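Local coordinates for F420-dependent methylenetetrahydromethanopterin dehydrogenase (Methanopyrus kandleri, PDB 1QV9), which catalyses the reversible, coenzyme F420-dependent reduction of methenyl-tetrahydromethanopterin to methylene-tetrahydromethanopterin, a step of methanogenesis from carbon dioxide, at residues F8-N13 and F35-T40; F67-G72 and V95-A100; M204-I209 and A245-E250; E208-V213 and E239-A244; G126-F131 and E219-E224. All blocks are in the same frame, centred on the assembly; numbering follows the deposited sequence.

Contact 1: residues F8-N13 and F35-T40; sequences FIKCGN and FRVVGT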
# COMPACT_ATOMS: atom_id res chain seq x y z
N PHE A 8 -33.46 22.20 4.43
CA PHE A 8 -32.32 21.74 5.22
C PHE A 8 -31.59 22.97 5.72
O PHE A 8 -31.35 23.89 4.94
CB PHE A 8 -31.36 20.90 4.37
CG PHE A 8 -31.92 19.55 4.00
CD1 PHE A 8 -32.77 19.41 2.90
CD2 PHE A 8 -31.59 18.42 4.76
CE1 PHE A 8 -33.29 18.15 2.55
CE2 PHE A 8 -32.11 17.14 4.41
CZ PHE A 8 -32.95 17.02 3.30
N ILE A 9 -31.23 23.01 7.00
CA ILE A 9 -30.51 24.17 7.55
C ILE A 9 -29.14 23.67 7.97
O ILE A 9 -29.05 22.68 8.71
CB ILE A 9 -31.24 24.75 8.78
CG1 ILE A 9 -32.70 25.04 8.44
CG2 ILE A 9 -30.52 26.00 9.28
CD1 ILE A 9 -33.56 25.36 9.70
N LYS A 10 -28.07 24.35 7.53
CA LYS A 10 -26.71 23.90 7.83
C LYS A 10 -25.92 25.00 8.51
O LYS A 10 -25.66 26.06 7.91
CB LYS A 10 -25.97 23.49 6.52
CG LYS A 10 -26.66 22.39 5.73
CD LYS A 10 -25.84 21.91 4.53
CE LYS A 10 -26.64 20.85 3.75
NZ LYS A 10 -25.80 20.10 2.78
N CYS A 11 -25.56 24.77 9.78
CA CYS A 11 -24.76 25.71 10.56
C CYS A 11 -23.62 24.93 11.19
O CYS A 11 -23.86 23.96 11.95
CB CYS A 11 -25.61 26.37 11.64
SG CYS A 11 -26.99 27.35 11.01
N GLY A 12 -22.38 25.34 10.94
CA GLY A 12 -21.25 24.58 11.44
C GLY A 12 -21.06 23.45 10.45
O GLY A 12 -21.80 23.38 9.47
N ASN A 13 -20.08 22.58 10.65
CA ASN A 13 -19.96 21.49 9.67
C ASN A 13 -19.74 20.14 10.30
O ASN A 13 -18.93 19.98 11.22
CB ASN A 13 -18.84 21.77 8.68
CG ASN A 13 -18.82 20.77 7.52
OD1 ASN A 13 -19.84 20.59 6.80
ND2 ASN A 13 -17.69 20.10 7.34
N PHE A 35 -36.20 20.42 -2.63
CA PHE A 35 -35.57 20.89 -1.40
C PHE A 35 -35.04 22.30 -1.52
O PHE A 35 -34.75 22.80 -2.61
CB PHE A 35 -34.35 20.01 -1.05
CG PHE A 35 -34.64 18.52 -0.97
CD1 PHE A 35 -33.74 17.61 -1.47
CD2 PHE A 35 -35.76 18.05 -0.32
CE1 PHE A 35 -33.96 16.21 -1.33
CE2 PHE A 35 -35.99 16.67 -0.18
CZ PHE A 35 -35.08 15.76 -0.69
N ARG A 36 -34.92 22.95 -0.38
CA ARG A 36 -34.29 24.25 -0.26
C ARG A 36 -33.24 24.03 0.83
O ARG A 36 -33.49 23.31 1.79
CB ARG A 36 -35.27 25.34 0.19
CG ARG A 36 -36.36 25.67 -0.85
CD ARG A 36 -35.74 26.24 -2.15
NE ARG A 36 -36.81 26.54 -3.09
CZ ARG A 36 -37.29 25.69 -3.98
NH1 ARG A 36 -38.28 26.09 -4.77
NH2 ARG A 36 -36.77 24.47 -4.11
N VAL A 37 -32.06 24.61 0.66
CA VAL A 37 -30.98 24.48 1.64
C VAL A 37 -30.54 25.88 2.04
O VAL A 37 -30.32 26.73 1.17
CB VAL A 37 -29.79 23.68 1.05
CG1 VAL A 37 -28.68 23.51 2.12
CG2 VAL A 37 -30.27 22.34 0.58
N VAL A 38 -30.39 26.15 3.34
CA VAL A 38 -29.98 27.50 3.77
C VAL A 38 -29.07 27.38 4.97
O VAL A 38 -29.12 26.38 5.68
CB VAL A 38 -31.19 28.38 4.15
CG1 VAL A 38 -32.11 28.53 2.95
CG2 VAL A 38 -31.95 27.77 5.36
N GLY A 39 -28.22 28.38 5.22
CA GLY A 39 -27.35 28.26 6.37
C GLY A 39 -26.43 29.44 6.46
O GLY A 39 -26.51 30.37 5.64
N THR A 40 -25.58 29.40 7.48
CA THR A 40 -24.62 30.47 7.74
C THR A 40 -23.19 29.94 7.66
O THR A 40 -22.29 30.39 8.38
CB THR A 40 -24.83 31.06 9.16
OG1 THR A 40 -24.85 30.00 10.11
CG2 THR A 40 -26.14 31.83 9.23
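The side chain of Phe8 meets three residues of the segment 35-40. Its CB faces Val37 CG2 at 4.2 Å. The first torsion turns CG away from the carbonyl carbon (chi1 -71°), and this sends the ring along the strand toward Phe35. CD1 passes near the carbonyl oxygen of Arg36, which lies at the ring edge. CE1 ends over one face of the Phe35 ring, off its centre, 3.8 Å from Phe35 CG. The two planes stand at 83°, so the pair is a T-shaped (edge-to-face) stack.

Lys10 projects from the same face of the sheet as Phe8 and Val37. Its chain is extended beyond CG, and CE rests 3.7 Å from Val37 CG1. The ammonium group goes further, to a salt bridge with Asp21. On the other face Ile9 CG1 touches Val38 CG2 at 4.2 Å.

The backbones run parallel. Phe8 N donates to Arg36 O, Val38 N to Phe8 O at 2.9 Å, and Lys10 N to Val38 O. A weaker bond, 3.4 Å long, follows from Thr40 N to Lys10 O. Gly39 pairs with Lys10, and its CA makes a CA-H...O contact with Lys10 O.

Helix 46-63 covers the face of Ile9 and Val38. Residues 37-39 also pair antiparallel with a strand of the second subunit, so the sheet continues across that interface. Strand 4-10, helix 15-19 and strand 33-39 form a beta-alpha-beta unit at the edge, within this chain, of the parallel sheet of the alpha/beta domain.

Contact 2: residues F67-G72 and V95-A100; sequences FIVYGG and VIIGDA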
# COMPACT_ATOMS: atom_id res chain seq x y z
N PHE A 67 -41.26 18.80 6.04
CA PHE A 67 -40.42 18.69 7.22
C PHE A 67 -39.18 19.57 7.02
O PHE A 67 -38.90 19.99 5.90
CB PHE A 67 -40.01 17.23 7.54
CG PHE A 67 -39.24 16.52 6.45
CD1 PHE A 67 -37.85 16.49 6.45
CD2 PHE A 67 -39.89 15.81 5.45
CE1 PHE A 67 -37.13 15.78 5.51
CE2 PHE A 67 -39.18 15.09 4.48
CZ PHE A 67 -37.78 15.07 4.50
N ILE A 68 -38.53 19.89 8.14
CA ILE A 68 -37.31 20.72 8.15
C ILE A 68 -36.23 19.95 8.88
O ILE A 68 -36.50 19.27 9.87
CB ILE A 68 -37.58 22.04 8.86
CG1 ILE A 68 -38.64 22.81 8.07
CG2 ILE A 68 -36.30 22.88 8.95
CD1 ILE A 68 -39.08 24.13 8.65
N VAL A 69 -34.99 20.03 8.39
CA VAL A 69 -33.88 19.33 8.99
C VAL A 69 -32.83 20.34 9.37
O VAL A 69 -32.52 21.24 8.59
CB VAL A 69 -33.24 18.28 8.01
CG1 VAL A 69 -32.12 17.53 8.72
CG2 VAL A 69 -34.30 17.34 7.47
N TYR A 70 -32.32 20.26 10.59
CA TYR A 70 -31.23 21.15 11.00
C TYR A 70 -30.05 20.22 11.24
O TYR A 70 -30.16 19.25 11.99
CB TYR A 70 -31.56 21.88 12.29
CG TYR A 70 -30.38 22.63 12.86
CD1 TYR A 70 -29.46 22.01 13.72
CD2 TYR A 70 -30.13 23.96 12.47
CE1 TYR A 70 -28.31 22.68 14.18
CE2 TYR A 70 -28.98 24.63 12.93
CZ TYR A 70 -28.09 23.99 13.77
OH TYR A 70 -26.99 24.69 14.27
N GLY A 71 -28.91 20.50 10.60
CA GLY A 71 -27.74 19.65 10.77
C GLY A 71 -26.50 20.48 11.12
O GLY A 71 -26.29 21.55 10.54
N GLY A 72 -25.70 19.98 12.05
CA GLY A 72 -24.48 20.66 12.42
C GLY A 72 -23.97 20.07 13.71
O GLY A 72 -24.68 19.26 14.34
N VAL A 95 -36.19 17.45 12.27
CA VAL A 95 -35.21 16.44 12.63
C VAL A 95 -33.88 17.13 12.82
O VAL A 95 -33.52 18.02 12.03
CB VAL A 95 -35.03 15.40 11.49
CG1 VAL A 95 -33.93 14.36 11.87
CG2 VAL A 95 -36.37 14.70 11.21
N ILE A 96 -33.17 16.76 13.88
CA ILE A 96 -31.85 17.31 14.17
C ILE A 96 -30.79 16.27 13.81
O ILE A 96 -30.84 15.13 14.28
CB ILE A 96 -31.72 17.61 15.71
CG1 ILE A 96 -32.82 18.57 16.18
CG2 ILE A 96 -30.37 18.23 16.03
CD1 ILE A 96 -32.88 19.88 15.44
N ILE A 97 -29.82 16.66 12.98
CA ILE A 97 -28.71 15.77 12.64
C ILE A 97 -27.55 16.32 13.45
O ILE A 97 -27.25 17.51 13.36
CB ILE A 97 -28.37 15.84 11.11
CG1 ILE A 97 -29.47 15.16 10.26
CG2 ILE A 97 -26.98 15.27 10.87
CD1 ILE A 97 -30.26 14.07 10.90
N GLY A 98 -26.92 15.45 14.24
CA GLY A 98 -25.81 15.85 15.08
C GLY A 98 -24.79 14.76 15.31
O GLY A 98 -24.84 13.74 14.66
N ASP A 99 -23.88 15.01 16.25
CA ASP A 99 -22.80 14.11 16.62
C ASP A 99 -23.00 13.60 18.05
O ASP A 99 -24.06 13.83 18.65
CB ASP A 99 -21.40 14.77 16.43
CG ASP A 99 -21.28 16.15 17.07
OD1 ASP A 99 -20.15 16.69 17.08
OD2 ASP A 99 -22.29 16.68 17.55
N ALA A 100 -22.01 12.90 18.59
CA ALA A 100 -22.16 12.30 19.93
C ALA A 100 -22.54 13.26 21.05
O ALA A 100 -23.30 12.88 21.95
CB ALA A 100 -20.91 11.52 20.29
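Four backbone hydrogen bonds join Tyr70 and its neighbours to the strand 95-99. Val95 N donates to Ile68 O, and Tyr70 N returns a bond to Val95 O at 2.9 Å. Ile97 N then gives a nearly straight bond to Tyr70 O, 2.8 Å long with 171° at the hydrogen. It lies in the carbonyl plane. Gly72 N closes the series on Ile97 O at 3.2 Å, tilted from the carbonyl plane. The strands run parallel, with the axes of these short segments at 16°.

CA-H to oxygen contacts share the acceptors of these bonds. Val69 CA approaches Val95 O, which also takes the Tyr70 N-H. Gly71 CA approaches Ile97 O at 3.4 Å, and that oxygen also serves Gly72.

Apolar contacts fall on both faces of the sheet. On one, Val69 CG1 lies anti to its own nitrogen and reaches Ile97 CG1 at 3.9 Å. The same methyl lies 3.6 Å from Val95 O. Gly71 offers no side chain here, and Ile97 CB sits 3.9 Å from Gly71 CA. On the face of Tyr70 and Ile96, the bend of the isoleucine at its second torsion (chi2 -57°) brings CD1 within 4.0 Å of Tyr70 CB.

Strand 4-10 pairs with the other edge of strand 67-71. Helix 153-169 packs on Phe67 and Val69. Helix 78-88, which makes the beta-alpha-beta crossover between the two strands, covers Tyr70 and Ile96.

Contact 3: residues M204-I209 and A245-E250; sequences MAALEI and AELADE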
# COMPACT_ATOMS: atom_id res chain seq x y z
N MSE A 204 -16.49 -1.78 10.82
CA MSE A 204 -16.72 -1.54 12.24
C MSE A 204 -15.46 -0.95 12.85
O MSE A 204 -15.56 0.01 13.60
CB MSE A 204 -17.09 -2.84 12.94
CG MSE A 204 -18.48 -3.31 12.47
SE MSE A 204 -18.89 -5.11 13.17
CE MSE A 204 -18.49 -4.77 14.98
N ALA A 205 -14.29 -1.51 12.54
CA ALA A 205 -13.04 -0.94 13.05
C ALA A 205 -12.92 0.52 12.59
O ALA A 205 -12.47 1.39 13.33
CB ALA A 205 -11.84 -1.72 12.55
N ALA A 206 -13.27 0.83 11.34
CA ALA A 206 -13.19 2.20 10.92
C ALA A 206 -14.10 3.15 11.73
O ALA A 206 -13.70 4.25 12.03
CB ALA A 206 -13.55 2.30 9.38
N LEU A 207 -15.31 2.73 12.05
CA LEU A 207 -16.24 3.57 12.77
C LEU A 207 -15.79 3.70 14.21
O LEU A 207 -16.00 4.76 14.80
CB LEU A 207 -17.67 3.02 12.75
CG LEU A 207 -18.34 3.00 11.37
CD1 LEU A 207 -19.84 2.70 11.57
CD2 LEU A 207 -18.22 4.40 10.71
N GLU A 208 -15.17 2.66 14.76
CA GLU A 208 -14.70 2.75 16.14
C GLU A 208 -13.59 3.78 16.18
O GLU A 208 -13.57 4.67 17.05
CB GLU A 208 -14.20 1.39 16.65
CG GLU A 208 -13.68 1.50 18.09
CD GLU A 208 -14.79 1.68 19.10
OE1 GLU A 208 -14.47 2.16 20.22
OE2 GLU A 208 -15.97 1.38 18.78
N ILE A 209 -12.64 3.71 15.24
CA ILE A 209 -11.54 4.67 15.24
C ILE A 209 -12.07 6.10 15.03
O ILE A 209 -11.62 7.04 15.67
CB ILE A 209 -10.49 4.30 14.14
CG1 ILE A 209 -9.83 2.97 14.50
CG2 ILE A 209 -9.50 5.48 13.93
CD1 ILE A 209 -8.87 2.43 13.43
N ALA A 245 -10.23 5.90 7.11
CA ALA A 245 -10.70 5.92 5.69
C ALA A 245 -10.07 4.75 4.94
O ALA A 245 -10.70 4.16 4.04
CB ALA A 245 -10.28 7.23 5.01
N GLU A 246 -8.81 4.41 5.26
CA GLU A 246 -8.16 3.29 4.58
C GLU A 246 -8.88 1.98 4.91
O GLU A 246 -9.04 1.11 4.04
CB GLU A 246 -6.69 3.23 5.01
CG GLU A 246 -5.85 2.18 4.33
CD GLU A 246 -4.49 2.10 4.99
OE1 GLU A 246 -3.86 3.17 5.11
OE2 GLU A 246 -4.08 1.00 5.40
N LEU A 247 -9.33 1.82 6.15
CA LEU A 247 -10.07 0.61 6.50
C LEU A 247 -11.37 0.54 5.73
O LEU A 247 -11.75 -0.54 5.27
CB LEU A 247 -10.39 0.59 8.02
CG LEU A 247 -9.32 0.00 8.93
CD1 LEU A 247 -9.63 0.45 10.37
CD2 LEU A 247 -9.33 -1.52 8.84
N ALA A 248 -12.05 1.69 5.62
CA ALA A 248 -13.32 1.72 4.90
C ALA A 248 -13.04 1.39 3.44
O ALA A 248 -13.84 0.66 2.78
CB ALA A 248 -13.98 3.09 5.05
N ASP A 249 -11.96 1.92 2.88
CA ASP A 249 -11.59 1.60 1.48
C ASP A 249 -11.32 0.09 1.34
O ASP A 249 -11.75 -0.55 0.37
CB ASP A 249 -10.30 2.36 1.07
CG ASP A 249 -9.94 2.12 -0.41
OD1 ASP A 249 -10.62 2.74 -1.23
OD2 ASP A 249 -9.01 1.34 -0.70
N GLU A 250 -10.61 -0.50 2.30
CA GLU A 250 -10.33 -1.94 2.25
C GLU A 250 -11.62 -2.75 2.27
O GLU A 250 -11.72 -3.78 1.59
CB GLU A 250 -9.48 -2.38 3.45
CG GLU A 250 -8.05 -2.00 3.34
CD GLU A 250 -7.18 -2.66 4.43
OE1 GLU A 250 -7.66 -3.49 5.24
OE2 GLU A 250 -5.98 -2.33 4.46
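Leu247 points toward the helical segment 204-209 and makes most of this contact. Its CD1 carries three of the meetings. It lies 3.7 Å from Ile209 CD1, where the two side chains cross at about a right angle. It also lies 3.8 Å from Ala205 CB and equally close to the backbone nitrogen of Ala206. Leu247 CG is turned away from the carbonyl carbon (chi1 -87°), which helps lay CD1 over Ala205, Ala206 and Ile209.

Ala206 is the other tight point. Its CB meets Leu247 CB at 3.8 Å. The small alanines are consistent with the close approach, 8.2 Å between the axes of the two short segments. These run antiparallel, at 163°.

The packing is looser at Ala248, whose CB is 4.4 Å from Ala206 CB. The partly exposed acids of this segment take no part and bind other subunits. Glu246 and Glu250 form salt bridges with Lys243 of the third subunit, while Asp249 pairs with Arg242 of the second.

The two segments belong to the long helices 197-223 and 227-257. Helix 134-150 packs beside them on Leu207, Ala245 and Ala248, and the third subunit packs on Ala205 and Leu247.

Contact 4: residues E208-V213 and E239-A244; sequences EIAENV and EMMRKA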
# COMPACT_ATOMS: atom_id res chain seq x y z
N GLU A 208 -15.17 2.66 14.76
CA GLU A 208 -14.70 2.75 16.14
C GLU A 208 -13.59 3.78 16.18
O GLU A 208 -13.57 4.67 17.05
CB GLU A 208 -14.20 1.39 16.65
CG GLU A 208 -13.68 1.50 18.09
CD GLU A 208 -14.79 1.68 19.10
OE1 GLU A 208 -14.47 2.16 20.22
OE2 GLU A 208 -15.97 1.38 18.78
N ILE A 209 -12.64 3.71 15.24
CA ILE A 209 -11.54 4.67 15.24
C ILE A 209 -12.07 6.10 15.03
O ILE A 209 -11.62 7.04 15.67
CB ILE A 209 -10.49 4.30 14.14
CG1 ILE A 209 -9.83 2.97 14.50
CG2 ILE A 209 -9.50 5.48 13.93
CD1 ILE A 209 -8.87 2.43 13.43
N ALA A 210 -13.00 6.28 14.09
CA ALA A 210 -13.59 7.57 13.85
C ALA A 210 -14.26 8.10 15.12
O ALA A 210 -14.11 9.27 15.43
CB ALA A 210 -14.62 7.47 12.67
N GLU A 211 -15.02 7.26 15.83
CA GLU A 211 -15.66 7.74 17.05
C GLU A 211 -14.58 8.17 18.05
O GLU A 211 -14.71 9.22 18.73
CB GLU A 211 -16.55 6.64 17.64
CG GLU A 211 -17.26 7.10 18.93
CD GLU A 211 -18.20 6.06 19.49
OE1 GLU A 211 -18.64 6.21 20.66
OE2 GLU A 211 -18.52 5.10 18.76
N ASN A 212 -13.48 7.41 18.12
CA ASN A 212 -12.39 7.74 19.07
C ASN A 212 -11.63 9.02 18.75
O ASN A 212 -11.00 9.64 19.61
CB ASN A 212 -11.40 6.57 19.18
CG ASN A 212 -12.05 5.27 19.71
OD1 ASN A 212 -13.04 5.29 20.44
ND2 ASN A 212 -11.46 4.15 19.34
N VAL A 213 -11.65 9.45 17.48
CA VAL A 213 -10.98 10.67 17.09
C VAL A 213 -11.56 11.87 17.85
O VAL A 213 -10.82 12.79 18.21
CB VAL A 213 -11.18 10.89 15.55
CG1 VAL A 213 -10.90 12.32 15.15
CG2 VAL A 213 -10.23 9.95 14.83
N GLU A 239 -4.37 11.84 11.78
CA GLU A 239 -3.72 10.62 11.29
C GLU A 239 -4.65 9.42 11.55
O GLU A 239 -4.70 8.49 10.74
CB GLU A 239 -2.35 10.36 11.95
CG GLU A 239 -1.31 11.46 11.68
CD GLU A 239 -0.78 11.50 10.23
OE1 GLU A 239 -0.24 12.57 9.86
OE2 GLU A 239 -0.89 10.47 9.51
N MSE A 240 -5.36 9.41 12.68
CA MSE A 240 -6.30 8.31 12.98
C MSE A 240 -7.39 8.26 11.91
O MSE A 240 -7.72 7.16 11.43
CB MSE A 240 -6.95 8.53 14.34
CG MSE A 240 -5.93 8.36 15.42
SE MSE A 240 -6.68 8.95 17.17
CE MSE A 240 -8.00 7.56 17.38
N MSE A 241 -7.95 9.42 11.59
CA MSE A 241 -9.05 9.48 10.62
C MSE A 241 -8.59 9.02 9.24
O MSE A 241 -9.37 8.36 8.52
CB MSE A 241 -9.66 10.87 10.57
CG MSE A 241 -10.92 10.94 9.71
SE MSE A 241 -12.43 9.83 10.36
CE MSE A 241 -12.98 10.99 11.86
N ARG A 242 -7.36 9.36 8.87
CA ARG A 242 -6.83 8.91 7.56
C ARG A 242 -6.77 7.37 7.54
O ARG A 242 -7.10 6.74 6.52
CB ARG A 242 -5.44 9.54 7.33
CG ARG A 242 -4.65 8.95 6.17
CD ARG A 242 -3.45 9.86 5.93
NE ARG A 242 -2.58 9.35 4.86
CZ ARG A 242 -1.62 8.44 5.05
NH1 ARG A 242 -0.87 8.02 4.02
NH2 ARG A 242 -1.37 7.94 6.27
N LYS A 243 -6.40 6.72 8.64
CA LYS A 243 -6.38 5.25 8.67
C LYS A 243 -7.79 4.64 8.72
O LYS A 243 -8.01 3.54 8.22
CB LYS A 243 -5.56 4.73 9.86
CG LYS A 243 -4.06 4.96 9.60
CD LYS A 243 -3.63 4.33 8.25
CE LYS A 243 -2.11 4.31 8.02
NZ LYS A 243 -1.60 5.68 7.91
N ALA A 244 -8.73 5.34 9.36
CA ALA A 244 -10.10 4.85 9.36
C ALA A 244 -10.58 4.87 7.89
O ALA A 244 -11.27 3.94 7.50
CB ALA A 244 -11.02 5.75 10.27
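Val213 and Met240, a selenomethionine, lie alongside each other, running opposite ways. Val213 CG2 lies 3.6 Å from Met240 CB, the shortest approach between two side chains. The Met240 chain then bends at its third torsion, and its CE settles 4.0 Å from Asn212 CB.

Met241, also a selenomethionine, meets Val213 at about a right angle. Its chain starts anti to the backbone nitrogen (chi1 -173°) and bends twice beyond CG. These bends carry the tip back toward the first helix. There CE is 4.1 Å from Val213 CB, and the selenium is 4.0 Å from Ala210 CB. Val213 thus touches both selenomethionines, Met240 through CG2 and Met241 through CB.

Ile209 uses its CG2 branch here. That methyl sits 3.5 Å from Met240 O and touches Ala244 CB at 4.0 Å. The carbonyl of Met240 is bonded within its own helix to Ala244 N, so the methyl lies against a satisfied oxygen.

Tyr140 of helix 134-150 closes on Val213 and Met241, while Ala205 of the third subunit packs on Met240. The axes of the two short segments run antiparallel at 162° and approach to 8.8 Å. This is an antiparallel helix pair, part of the helix bundle of the monomer.

Contact 5: residues G126-F131 and E219-E224; sequences GARREF and EGCFVE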
# COMPACT_ATOMS: atom_id res chain seq x y z
N GLY A 126 -9.46 18.49 14.46
CA GLY A 126 -8.42 19.09 15.33
C GLY A 126 -8.30 20.58 15.08
O GLY A 126 -7.29 21.06 14.55
N ALA A 127 -9.32 21.30 15.54
CA ALA A 127 -9.45 22.72 15.28
C ALA A 127 -8.59 23.72 16.06
O ALA A 127 -9.13 24.59 16.75
CB ALA A 127 -10.94 23.10 15.38
N ARG A 128 -7.28 23.56 15.95
CA ARG A 128 -6.35 24.51 16.55
C ARG A 128 -5.72 25.26 15.39
O ARG A 128 -5.31 24.65 14.39
CB ARG A 128 -5.25 23.81 17.33
CG ARG A 128 -5.70 23.30 18.69
CD ARG A 128 -5.88 24.50 19.66
NE ARG A 128 -5.91 24.04 21.05
CZ ARG A 128 -5.89 24.88 22.09
NH1 ARG A 128 -5.92 24.40 23.33
NH2 ARG A 128 -5.85 26.18 21.87
N ARG A 129 -5.63 26.58 15.49
CA ARG A 129 -5.05 27.41 14.43
C ARG A 129 -3.65 27.00 13.92
O ARG A 129 -3.32 27.17 12.74
CB ARG A 129 -5.04 28.90 14.87
CG ARG A 129 -4.51 29.85 13.83
CD ARG A 129 -4.63 31.33 14.25
NE ARG A 129 -6.02 31.78 14.24
CZ ARG A 129 -6.83 31.78 15.30
NH1 ARG A 129 -8.08 32.20 15.18
NH2 ARG A 129 -6.38 31.38 16.48
N GLU A 130 -2.82 26.45 14.80
CA GLU A 130 -1.48 26.05 14.42
C GLU A 130 -1.44 24.83 13.50
O GLU A 130 -0.41 24.55 12.92
CB GLU A 130 -0.65 25.71 15.66
CG GLU A 130 -0.48 26.87 16.66
CD GLU A 130 -1.56 26.94 17.75
OE1 GLU A 130 -1.23 27.46 18.85
OE2 GLU A 130 -2.71 26.49 17.54
N PHE A 131 -2.57 24.16 13.36
CA PHE A 131 -2.62 22.91 12.58
C PHE A 131 -3.71 22.94 11.53
O PHE A 131 -3.47 22.56 10.36
CB PHE A 131 -2.92 21.75 13.53
CG PHE A 131 -3.12 20.43 12.82
CD1 PHE A 131 -2.06 19.79 12.23
CD2 PHE A 131 -4.40 19.86 12.76
CE1 PHE A 131 -2.23 18.55 11.55
CE2 PHE A 131 -4.56 18.62 12.09
CZ PHE A 131 -3.49 17.99 11.50
N GLU A 219 -9.56 16.73 23.50
CA GLU A 219 -8.43 16.94 24.41
C GLU A 219 -7.50 18.03 23.89
O GLU A 219 -7.04 18.90 24.64
CB GLU A 219 -7.64 15.65 24.60
CG GLU A 219 -6.39 15.83 25.47
CD GLU A 219 -5.52 14.58 25.50
OE1 GLU A 219 -6.08 13.49 25.38
OE2 GLU A 219 -4.29 14.70 25.65
N GLY A 220 -7.19 18.01 22.59
CA GLY A 220 -6.29 19.00 22.07
C GLY A 220 -6.84 20.41 21.90
O GLY A 220 -6.08 21.36 21.91
N CYS A 221 -8.15 20.52 21.72
CA CYS A 221 -8.81 21.82 21.53
C CYS A 221 -9.33 22.49 22.80
O CYS A 221 -9.35 23.72 22.88
CB CYS A 221 -10.02 21.67 20.62
SG CYS A 221 -9.56 21.37 18.88
N PHE A 222 -9.75 21.68 23.77
CA PHE A 222 -10.35 22.23 24.99
C PHE A 222 -9.70 21.95 26.33
O PHE A 222 -9.92 22.69 27.29
CB PHE A 222 -11.80 21.77 25.05
CG PHE A 222 -12.58 22.14 23.84
CD1 PHE A 222 -12.55 23.44 23.37
CD2 PHE A 222 -13.31 21.19 23.14
CE1 PHE A 222 -13.24 23.80 22.22
CE2 PHE A 222 -13.99 21.54 22.00
CZ PHE A 222 -13.96 22.84 21.53
N VAL A 223 -8.90 20.91 26.40
CA VAL A 223 -8.25 20.56 27.65
C VAL A 223 -6.80 21.00 27.73
O VAL A 223 -6.43 21.81 28.58
CB VAL A 223 -8.34 19.06 27.87
CG1 VAL A 223 -7.73 18.70 29.22
CG2 VAL A 223 -9.79 18.62 27.79
N GLU A 224 -5.97 20.46 26.84
CA GLU A 224 -4.55 20.78 26.78
C GLU A 224 -4.33 22.24 26.38
O GLU A 224 -4.88 22.70 25.38
CB GLU A 224 -3.87 19.84 25.77
CG GLU A 224 -2.38 20.00 25.65
CD GLU A 224 -1.68 19.80 26.98
OE1 GLU A 224 -1.12 20.78 27.51
OE2 GLU A 224 -1.70 18.67 27.50
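An inverse gamma turn centred on Ala127 meets the C-terminal part of helix 197-223, which widens into a pi-type turn at 219-223. The turn lies in the loop between strand 115-119 and helix 134-150. It places Ala127 against Cys221. The sulfur sits 3.3 Å from Ala127 N and 4.1 Å from Ala127 CB.

Arg128 makes the polar part. Its chain bends at the second torsion (chi2 -73°) and brings the guanidinium to the carbonyl of Gly220. NE donates to Gly220 O at 2.8 Å, with 168° at the hydrogen. The bond uses a lone pair of that oxygen and lies in both the carbonyl and guanidinium planes. NH1 adds a weak bond to the same oxygen at 3.4 Å. NH1 also comes within 2.9 Å of Glu224 O. The carbonyl oxygen of Cys221 lies over one face of the guanidinium, 3.5 Å from NH1.

Tyr230 makes a cation-pi contact with Arg128. Arg27 of the second subunit packs on Ala127. The carboxylate of Glu224 turns elsewhere, to a salt bridge with Arg229.

One main-chain oxygen grips the guanidinium at its edge, and two more lie close to it. Carbonyls in the last turns of a helix are partly negative, which would probably suit the arginine's positive charge. The in-plane NE bond would also help fix the group's rotation.

Contact 1 closes the first loop of the chain, through helix 15-19. Contact 2 follows in series and closes the next unit through helix 78-88. Both belong to one parallel sheet, where strands 4-10 and 67-71 are neighbours and Ile9 bonds to Val69 and Gly71. Contact 5 opens later, at the loop 126-131, and spans 87 residues to the C-terminal part of helix 197-223. Contacts 3 and 4 start within that span and end beyond it, so both cross contact 5. Contact 4 starts from the overlapping stretch, sharing Glu208 and Ile209, and closes earlier, just inside contact 3. Together these two zip up the helix pair, while contact 5 ties the pair to the loop after strand 115-119.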